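Local coordinates for protein activated BY transcription factor SSRB (Salmonella enterica, PDB 2WNW) that belongs to glycosyl hydrolase family 30, combining a TIM barrel with a beta-sandwich domain, and is named for its activation by the transcription factor SsrB, at residues A257-I262 with P286-L291; Y236-D239 with G244-D247; H122-I127 with R182-N187. All blocks are in the same frame, centred on the assembly; numbering follows the deposited sequence.

Interaction 1. Residues A257-I262 with P286-L291; sequences ANYKGI and PDKKLL
One face of the Y259 ring is occupied by the end of the K288 side chain, while a bridging water sits at the ring's edge, in its plane. The lysine's CE settles off-centre, toward the rim, and approaches CE1 of Y259 most closely, at 3.6 Å, in a CH-pi contact. Its NZ lies almost directly above the middle of the ring, 4.3 Å from the Y259 centroid and only 7° off the normal, which makes the pair a cation-pi interaction as well. The ammonium group is also gripped by two backbone carbonyls at the end of helix 256-261. K288 NZ donates to Y259 O at 2.6 Å, nearly in line with that carbonyl (165°), and to I262 O at 2.7 Å, from a more tilted direction. One ring face and two carbonyl oxygens thus share the charge, and the partial negative charge at a helix C terminus would be expected to strengthen the grip. A bend at chi2 (-56°), followed by an extended outer chain, carries NZ into this niche. At the ring's edge, the water is hydrogen-bonded to Y259 OH at 2.7 Å and accepts from D287 N at 2.9 Å, tying the phenol to the backbone of the loop that precedes strand 289-294. The D287 carboxylate stays near the hydroxyl without bonding to it directly, and L285 packs on the same tyrosine. Helix 256-261 leads into barrel strand 264-268, and residues 286-288 lead into the neighbouring strand 289-294; the lysine therefore fastens two successive helix-to-strand connections at the N-terminal ends of the strands, the side of a TIM barrel opposite the one where active sites of this fold lie.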
loop_
_atom_site.group_PDB
_atom_site.type_symbol
_atom_site.label_atom_id
_atom_site.label_comp_id
_atom_site.label_asym_id
_atom_site.label_seq_id
_atom_site.Cartn_x
_atom_site.Cartn_y
_atom_site.Cartn_z
ATOM N N ALA A 257 2.876 -22.465 -21.691
ATOM C CA ALA A 257 2.281 -23.701 -21.189
ATOM C C ALA A 257 2.004 -23.611 -19.691
ATOM O O ALA A 257 0.983 -24.107 -19.206
ATOM C CB ALA A 257 3.198 -24.881 -21.485
ATOM N N ASN A 258 2.917 -22.976 -18.960
ATOM C CA ASN A 258 2.753 -22.822 -17.520
ATOM C C ASN A 258 1.612 -21.863 -17.226
ATOM O O ASN A 258 0.802 -22.101 -16.333
ATOM C CB ASN A 258 4.035 -22.297 -16.882
ATOM C CG ASN A 258 5.168 -23.289 -16.963
ATOM O OD1 ASN A 258 4.944 -24.490 -17.127
ATOM N ND2 ASN A 258 6.396 -22.799 -16.832
ATOM N N TYR A 259 1.551 -20.776 -17.988
ATOM C CA TYR A 259 0.498 -19.793 -17.795
ATOM C C TYR A 259 -0.867 -20.457 -17.946
ATOM O O TYR A 259 -1.777 -20.212 -17.156
ATOM C CB TYR A 259 0.625 -18.658 -18.814
ATOM C CG TYR A 259 -0.389 -17.564 -18.581
ATOM C CD1 TYR A 259 -0.149 -16.551 -17.654
ATOM C CD2 TYR A 259 -1.625 -17.590 -19.224
ATOM C CE1 TYR A 259 -1.120 -15.590 -17.371
ATOM C CE2 TYR A 259 -2.601 -16.639 -18.947
ATOM C CZ TYR A 259 -2.343 -15.642 -18.019
ATOM O OH TYR A 259 -3.317 -14.713 -17.734
ATOM N N LYS A 260 -1.001 -21.309 -18.957
ATOM C CA LYS A 260 -2.264 -21.994 -19.206
ATOM C C LYS A 260 -2.607 -23.091 -18.202
ATOM O O LYS A 260 -3.779 -23.311 -17.900
ATOM C CB LYS A 260 -2.271 -22.599 -20.615
ATOM C CG LYS A 260 -2.291 -21.571 -21.732
ATOM C CD LYS A 260 -2.368 -22.241 -23.097
ATOM C CE LYS A 260 -2.485 -21.208 -24.210
ATOM N NZ LYS A 260 -2.585 -21.845 -25.556
ATOM N N GLY A 261 -1.594 -23.769 -17.672
ATOM C CA GLY A 261 -1.866 -24.860 -16.751
ATOM C C GLY A 261 -1.827 -24.587 -15.259
ATOM O O GLY A 261 -2.225 -25.443 -14.471
ATOM N N ILE A 262 -1.366 -23.406 -14.865
ATOM C CA ILE A 262 -1.268 -23.065 -13.447
ATOM C C ILE A 262 -2.223 -21.924 -13.090
ATOM O O ILE A 262 -2.238 -20.891 -13.759
ATOM C CB ILE A 262 0.187 -22.691 -13.114
ATOM C CG1 ILE A 262 1.080 -23.913 -13.361
ATOM C CG2 ILE A 262 0.299 -22.201 -11.679
ATOM C CD1 ILE A 262 2.558 -23.639 -13.230
ATOM N N PRO A 286 -3.757 -10.358 -13.528
ATOM C CA PRO A 286 -5.128 -10.186 -13.043
ATOM C C PRO A 286 -6.004 -11.429 -13.065
ATOM O O PRO A 286 -6.935 -11.539 -12.272
ATOM C CB PRO A 286 -5.673 -9.075 -13.941
ATOM C CG PRO A 286 -4.919 -9.270 -15.210
ATOM C CD PRO A 286 -3.517 -9.520 -14.715
ATOM N N ASP A 287 -5.709 -12.368 -13.959
ATOM C CA ASP A 287 -6.524 -13.575 -14.046
ATOM C C ASP A 287 -6.019 -14.744 -13.206
ATOM O O ASP A 287 -6.639 -15.808 -13.190
ATOM C CB ASP A 287 -6.673 -14.017 -15.506
ATOM C CG ASP A 287 -7.285 -12.936 -16.385
ATOM O OD1 ASP A 287 -8.249 -12.276 -15.941
ATOM O OD2 ASP A 287 -6.804 -12.751 -17.524
ATOM N N LYS A 288 -4.900 -14.555 -12.511
ATOM C CA LYS A 288 -4.354 -15.614 -11.663
ATOM C C LYS A 288 -4.703 -15.333 -10.209
ATOM O O LYS A 288 -5.028 -14.203 -9.853
ATOM C CB LYS A 288 -2.837 -15.707 -11.829
ATOM C CG LYS A 288 -2.406 -16.134 -13.225
ATOM C CD LYS A 288 -3.051 -17.455 -13.615
ATOM C CE LYS A 288 -2.655 -17.882 -15.019
ATOM N NZ LYS A 288 -3.401 -19.102 -15.438
ATOM N N LYS A 289 -4.648 -16.364 -9.371
ATOM C CA LYS A 289 -4.975 -16.197 -7.961
ATOM C C LYS A 289 -3.730 -16.132 -7.091
ATOM O O LYS A 289 -2.767 -16.861 -7.317
ATOM C CB LYS A 289 -5.883 -17.338 -7.497
ATOM C CG LYS A 289 -7.238 -17.345 -8.193
ATOM C CD LYS A 289 -8.175 -18.391 -7.616
ATOM C CE LYS A 289 -9.547 -18.319 -8.272
ATOM N NZ LYS A 289 -10.498 -19.305 -7.669
ATOM N N LEU A 290 -3.758 -15.240 -6.103
ATOM C CA LEU A 290 -2.648 -15.060 -5.174
ATOM C C LEU A 290 -3.190 -15.431 -3.799
ATOM O O LEU A 290 -3.722 -14.597 -3.072
ATOM C CB LEU A 290 -2.172 -13.608 -5.202
ATOM C CG LEU A 290 -1.760 -13.119 -6.597
ATOM C CD1 LEU A 290 -1.404 -11.638 -6.542
ATOM C CD2 LEU A 290 -0.577 -13.936 -7.107
ATOM N N LEU A 291 -3.038 -16.702 -3.461
ATOM C CA LEU A 291 -3.557 -17.260 -2.222
ATOM C C LEU A 291 -2.607 -17.310 -1.029
ATOM O O LEU A 291 -1.473 -17.773 -1.151
ATOM C CB LEU A 291 -4.060 -18.677 -2.516
ATOM C CG LEU A 291 -4.518 -19.589 -1.379
ATOM C CD1 LEU A 291 -5.821 -19.068 -0.794
ATOM C CD2 LEU A 291 -4.696 -21.004 -1.917
HETATM O O HOH W 1 -3.560 -12.719 -15.895
#

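Interaction 2. Residues Y236-D239 with G244-D247; sequences YIWD and GLVD
W238 reaches across to G244 and L245 with its indole, directed there from CB by a chi1 of -176° that sets CG opposite the backbone N. At the near end of the ring system, CD1 meets the methyl CD1 of L245 at 3.5 Å. The next atom, NE1, is 3.9 Å from that same L245 CD1, but its polar partner is D241 O in the short connection between the segments, a hydrogen bond that helps to hold the indole in this rotation. All this takes place at a beta-to-alpha connection of the TIM barrel: W238 lies near the C-terminal end of the fifth barrel strand, 234-239, and G244 is the N-cap residue of helix 245-252. Beyond NE1 the benzo half runs along the glycine backbone. CZ2 lies 3.7 Å from G244 C and equally close to G244 CA, an approach helped by the lack of a side chain on the glycine. At the tip, CH2 comes within 4.0 Å of G244 O, which hovers above the ring's rim, on the face that L245 CA also overlooks. The rings of W248 and H240 meet the indole too, the latter edge-to-face.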
loop_
_atom_site.group_PDB
_atom_site.type_symbol
_atom_site.label_atom_id
_atom_site.label_comp_id
_atom_site.label_asym_id
_atom_site.label_seq_id
_atom_site.Cartn_x
_atom_site.Cartn_y
_atom_site.Cartn_z
ATOM N N TYR A 236 -1.527 -24.538 -7.642
ATOM C CA TYR A 236 -0.757 -23.376 -7.206
ATOM C C TYR A 236 0.722 -23.732 -7.122
ATOM O O TYR A 236 1.076 -24.882 -6.851
ATOM C CB TYR A 236 -1.228 -22.910 -5.821
ATOM C CG TYR A 236 -2.614 -22.309 -5.802
ATOM C CD1 TYR A 236 -2.796 -20.927 -5.880
ATOM C CD2 TYR A 236 -3.742 -23.123 -5.738
ATOM C CE1 TYR A 236 -4.075 -20.370 -5.899
ATOM C CE2 TYR A 236 -5.024 -22.580 -5.756
ATOM C CZ TYR A 236 -5.182 -21.207 -5.838
ATOM O OH TYR A 236 -6.453 -20.677 -5.872
ATOM N N ILE A 237 1.579 -22.743 -7.368
ATOM C CA ILE A 237 3.019 -22.938 -7.276
ATOM C C ILE A 237 3.578 -21.963 -6.232
ATOM O O ILE A 237 2.831 -21.162 -5.665
ATOM C CB ILE A 237 3.725 -22.723 -8.640
ATOM C CG1 ILE A 237 3.405 -21.336 -9.197
ATOM C CG2 ILE A 237 3.291 -23.814 -9.624
ATOM C CD1 ILE A 237 4.181 -21.005 -10.464
ATOM N N TRP A 238 4.888 -22.045 -6.003
ATOM C CA TRP A 238 5.627 -21.245 -5.021
ATOM C C TRP A 238 5.346 -21.796 -3.626
ATOM O O TRP A 238 6.161 -22.534 -3.083
ATOM C CB TRP A 238 5.267 -19.750 -5.083
ATOM C CG TRP A 238 6.105 -18.886 -4.142
ATOM C CD1 TRP A 238 5.639 -17.965 -3.245
ATOM C CD2 TRP A 238 7.541 -18.869 -4.019
ATOM N NE1 TRP A 238 6.689 -17.381 -2.573
ATOM C CE2 TRP A 238 7.862 -17.913 -3.028
ATOM C CE3 TRP A 238 8.582 -19.566 -4.650
ATOM C CZ2 TRP A 238 9.184 -17.638 -2.654
ATOM C CZ3 TRP A 238 9.895 -19.293 -4.279
ATOM C CH2 TRP A 238 10.184 -18.333 -3.286
ATOM N N ASP A 239 4.196 -21.446 -3.054
ATOM C CA ASP A 239 3.810 -21.937 -1.728
ATOM C C ASP A 239 4.949 -21.676 -0.739
ATOM O O ASP A 239 5.353 -22.562 0.019
ATOM C CB ASP A 239 3.509 -23.443 -1.805
ATOM C CG ASP A 239 2.516 -23.911 -0.747
ATOM O OD1 ASP A 239 2.073 -23.090 0.080
ATOM O OD2 ASP A 239 2.174 -25.112 -0.748
ATOM N N GLY A 244 10.009 -13.748 -2.216
ATOM C CA GLY A 244 10.444 -14.267 -3.507
ATOM C C GLY A 244 9.323 -14.445 -4.514
ATOM O O GLY A 244 9.494 -15.076 -5.562
ATOM N N LEU A 245 8.173 -13.865 -4.199
ATOM C CA LEU A 245 6.977 -13.962 -5.029
ATOM C C LEU A 245 7.124 -13.517 -6.492
ATOM O O LEU A 245 6.843 -14.287 -7.417
ATOM C CB LEU A 245 5.856 -13.170 -4.354
ATOM C CG LEU A 245 4.395 -13.535 -4.598
ATOM C CD1 LEU A 245 4.183 -15.028 -4.418
ATOM C CD2 LEU A 245 3.530 -12.744 -3.617
ATOM N N VAL A 246 7.556 -12.279 -6.706
ATOM C CA VAL A 246 7.696 -11.764 -8.064
ATOM C C VAL A 246 8.756 -12.488 -8.892
ATOM O O VAL A 246 8.514 -12.824 -10.055
ATOM C CB VAL A 246 7.989 -10.247 -8.051
ATOM C CG1 VAL A 246 8.203 -9.742 -9.470
ATOM C CG2 VAL A 246 6.820 -9.504 -7.405
ATOM N N ASP A 247 9.923 -12.736 -8.300
ATOM C CA ASP A 247 11.001 -13.419 -9.015
ATOM C C ASP A 247 10.553 -14.778 -9.556
ATOM O O ASP A 247 10.826 -15.125 -10.708
ATOM C CB ASP A 247 12.221 -13.626 -8.106
ATOM C CG ASP A 247 12.860 -12.317 -7.660
ATOM O OD1 ASP A 247 12.976 -11.391 -8.489
ATOM O OD2 ASP A 247 13.266 -12.222 -6.478
#

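Interaction 3. Residues H122-I127 with R182-N187; sequences HLIPLI and RRHGIN
A methyl group resting on an imidazole is the feature that sets this contact apart: CD1 of I124 lies over one face of the H184 ring, 3.9 Å from its centroid and 17° off the normal, in a CH-pi contact. The histidine belongs to a Schellman motif that closes helix 167-183, with G185 as its positive-phi C-prime residue. G185 N bonds back to R182 O at 3.0 Å, and I186 N reaches Y181 O, so the chain leaves the helix and presents H184 and I186 toward the first turn of helix 124-133. Both helices pack outside the TIM barrel and flank strand 138-143 in sequence. I124 divides its branches between the two partners. With CG1 opposite its own carbonyl carbon (chi1 -62°), the longer arm extends to the histidine, its tip nearest to CG of H184 at 3.7 Å, and the two side chains cross at about a right angle. The shorter branch, CG2, turns to the isoleucine instead and touches I186 CD1 at 3.9 Å. One helical turn on, I127 continues the apolar patch, which Y181 extends by packing against both I127 and I186. CD1 of I186 sits between CG2 of I124 and CG2 of I127: it touches I127 CG2 at 3.9 Å, and I186 CG2 lies 4.0 Å from the same I127 methyl.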
loop_
_atom_site.group_PDB
_atom_site.type_symbol
_atom_site.label_atom_id
_atom_site.label_comp_id
_atom_site.label_asym_id
_atom_site.label_seq_id
_atom_site.Cartn_x
_atom_site.Cartn_y
_atom_site.Cartn_z
ATOM N N HIS A 122 -6.178 -40.799 11.542
ATOM C CA HIS A 122 -5.792 -39.506 12.102
ATOM C C HIS A 122 -6.311 -38.236 11.432
ATOM O O HIS A 122 -6.516 -37.223 12.103
ATOM C CB HIS A 122 -4.267 -39.437 12.173
ATOM C CG HIS A 122 -3.657 -40.495 13.039
ATOM N ND1 HIS A 122 -2.315 -40.803 13.003
ATOM C CD2 HIS A 122 -4.205 -41.307 13.974
ATOM C CE1 HIS A 122 -2.060 -41.759 13.879
ATOM N NE2 HIS A 122 -3.191 -42.083 14.482
ATOM N N LEU A 123 -6.522 -38.280 10.121
ATOM C CA LEU A 123 -6.981 -37.097 9.401
ATOM C C LEU A 123 -8.436 -37.099 8.969
ATOM O O LEU A 123 -9.162 -36.141 9.217
ATOM C CB LEU A 123 -6.107 -36.867 8.164
ATOM C CG LEU A 123 -4.718 -36.277 8.399
ATOM C CD1 LEU A 123 -3.861 -36.459 7.164
ATOM C CD2 LEU A 123 -4.854 -34.804 8.748
ATOM N N ILE A 124 -8.858 -38.174 8.315
ATOM C CA ILE A 124 -10.216 -38.264 7.803
ATOM C C ILE A 124 -11.344 -38.021 8.809
ATOM O O ILE A 124 -12.355 -37.408 8.463
ATOM C CB ILE A 124 -10.410 -39.606 7.055
ATOM C CG1 ILE A 124 -9.454 -39.634 5.853
ATOM C CG2 ILE A 124 -11.853 -39.758 6.584
ATOM C CD1 ILE A 124 -9.617 -40.827 4.936
ATOM N N PRO A 125 -11.197 -38.490 10.062
ATOM C CA PRO A 125 -12.280 -38.247 11.027
ATOM C C PRO A 125 -12.523 -36.748 11.246
ATOM O O PRO A 125 -13.662 -36.281 11.226
ATOM C CB PRO A 125 -11.773 -38.946 12.287
ATOM C CG PRO A 125 -11.014 -40.108 11.725
ATOM C CD PRO A 125 -10.223 -39.452 10.604
ATOM N N LEU A 126 -11.444 -35.998 11.450
ATOM C CA LEU A 126 -11.543 -34.552 11.663
ATOM C C LEU A 126 -12.145 -33.876 10.428
ATOM O O LEU A 126 -13.115 -33.119 10.527
ATOM C CB LEU A 126 -10.152 -33.961 11.921
ATOM C CG LEU A 126 -10.011 -32.703 12.788
ATOM C CD1 LEU A 126 -8.655 -32.076 12.498
ATOM C CD2 LEU A 126 -11.128 -31.710 12.520
ATOM N N ILE A 127 -11.561 -34.152 9.264
ATOM C CA ILE A 127 -12.033 -33.564 8.011
ATOM C C ILE A 127 -13.502 -33.886 7.750
ATOM O O ILE A 127 -14.278 -33.008 7.369
ATOM C CB ILE A 127 -11.196 -34.057 6.811
ATOM C CG1 ILE A 127 -9.733 -33.654 6.997
ATOM C CG2 ILE A 127 -11.733 -33.457 5.521
ATOM C CD1 ILE A 127 -8.794 -34.281 5.989
ATOM N N ARG A 182 -11.598 -39.223 -2.126
ATOM C CA ARG A 182 -12.919 -39.133 -2.737
ATOM C C ARG A 182 -13.789 -40.312 -2.292
ATOM O O ARG A 182 -15.003 -40.172 -2.127
ATOM C CB ARG A 182 -12.810 -39.098 -4.267
ATOM C CG ARG A 182 -14.131 -38.774 -4.952
ATOM C CD ARG A 182 -13.937 -38.280 -6.381
ATOM N NE ARG A 182 -13.401 -39.305 -7.272
ATOM C CZ ARG A 182 -13.154 -39.108 -8.564
ATOM N NH1 ARG A 182 -13.394 -37.923 -9.112
ATOM N NH2 ARG A 182 -12.673 -40.093 -9.309
ATOM N N ARG A 183 -13.165 -41.468 -2.096
ATOM C CA ARG A 183 -13.886 -42.659 -1.648
ATOM C C ARG A 183 -14.470 -42.452 -0.256
ATOM O O ARG A 183 -15.476 -43.064 0.100
ATOM C CB ARG A 183 -12.954 -43.868 -1.612
ATOM C CG ARG A 183 -12.799 -44.607 -2.929
ATOM C CD ARG A 183 -11.746 -45.684 -2.773
ATOM N NE ARG A 183 -11.943 -46.425 -1.528
ATOM C CZ ARG A 183 -10.953 -46.883 -0.769
ATOM N NH1 ARG A 183 -9.691 -46.676 -1.128
ATOM N NH2 ARG A 183 -11.221 -47.535 0.356
ATOM N N HIS A 184 -13.830 -41.591 0.532
ATOM C CA HIS A 184 -14.284 -41.302 1.887
ATOM C C HIS A 184 -15.123 -40.028 1.935
ATOM O O HIS A 184 -15.302 -39.425 2.995
ATOM C CB HIS A 184 -13.080 -41.187 2.826
ATOM C CG HIS A 184 -12.356 -42.483 3.031
ATOM N ND1 HIS A 184 -12.587 -43.301 4.116
ATOM C CD2 HIS A 184 -11.436 -43.121 2.271
ATOM C CE1 HIS A 184 -11.841 -44.388 4.014
ATOM N NE2 HIS A 184 -11.133 -44.303 2.903
ATOM N N GLY A 185 -15.634 -39.625 0.775
ATOM C CA GLY A 185 -16.465 -38.437 0.688
ATOM C C GLY A 185 -15.734 -37.111 0.807
ATOM O O GLY A 185 -16.346 -36.096 1.134
ATOM N N ILE A 186 -14.433 -37.103 0.539
ATOM C CA ILE A 186 -13.656 -35.869 0.635
ATOM C C ILE A 186 -13.139 -35.449 -0.738
ATOM O O ILE A 186 -12.262 -36.101 -1.315
ATOM C CB ILE A 186 -12.458 -36.041 1.592
ATOM C CG1 ILE A 186 -12.952 -36.552 2.949
ATOM C CG2 ILE A 186 -11.735 -34.709 1.769
ATOM C CD1 ILE A 186 -11.837 -36.955 3.900
ATOM N N ASN A 187 -13.695 -34.360 -1.260
ATOM C CA ASN A 187 -13.290 -33.856 -2.566
ATOM C C ASN A 187 -12.292 -32.719 -2.419
ATOM O O ASN A 187 -12.481 -31.807 -1.614
ATOM C CB ASN A 187 -14.511 -33.377 -3.350
ATOM C CG ASN A 187 -15.524 -34.483 -3.577
ATOM O OD1 ASN A 187 -15.196 -35.535 -4.125
ATOM N ND2 ASN A 187 -16.761 -34.250 -3.158
#

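How the interactions relate
Read from the N terminus, the three contacts come in series, each loop closing before the next opens, so none nests in or crosses another. Interaction 3 closes the longest, which takes in barrel strand 138-143 and most of helix 167-183. Interaction 2 closes the shortest loop, four residues between strand 234-239 and the segment that opens the following helix. Interaction 1 then spans strand 264-268 and helix 275-284, joining the approaches to two adjacent strands. Interactions 1 and 2 adjoin: helices 245-252 and 256-261 are consecutive, I262 CD1 packs on I237 CG2 at 3.7 Å, and K289 and L291 lie against Y236. Interaction 3 stands apart on the same barrel, its centre 28 to 29 Å from the others.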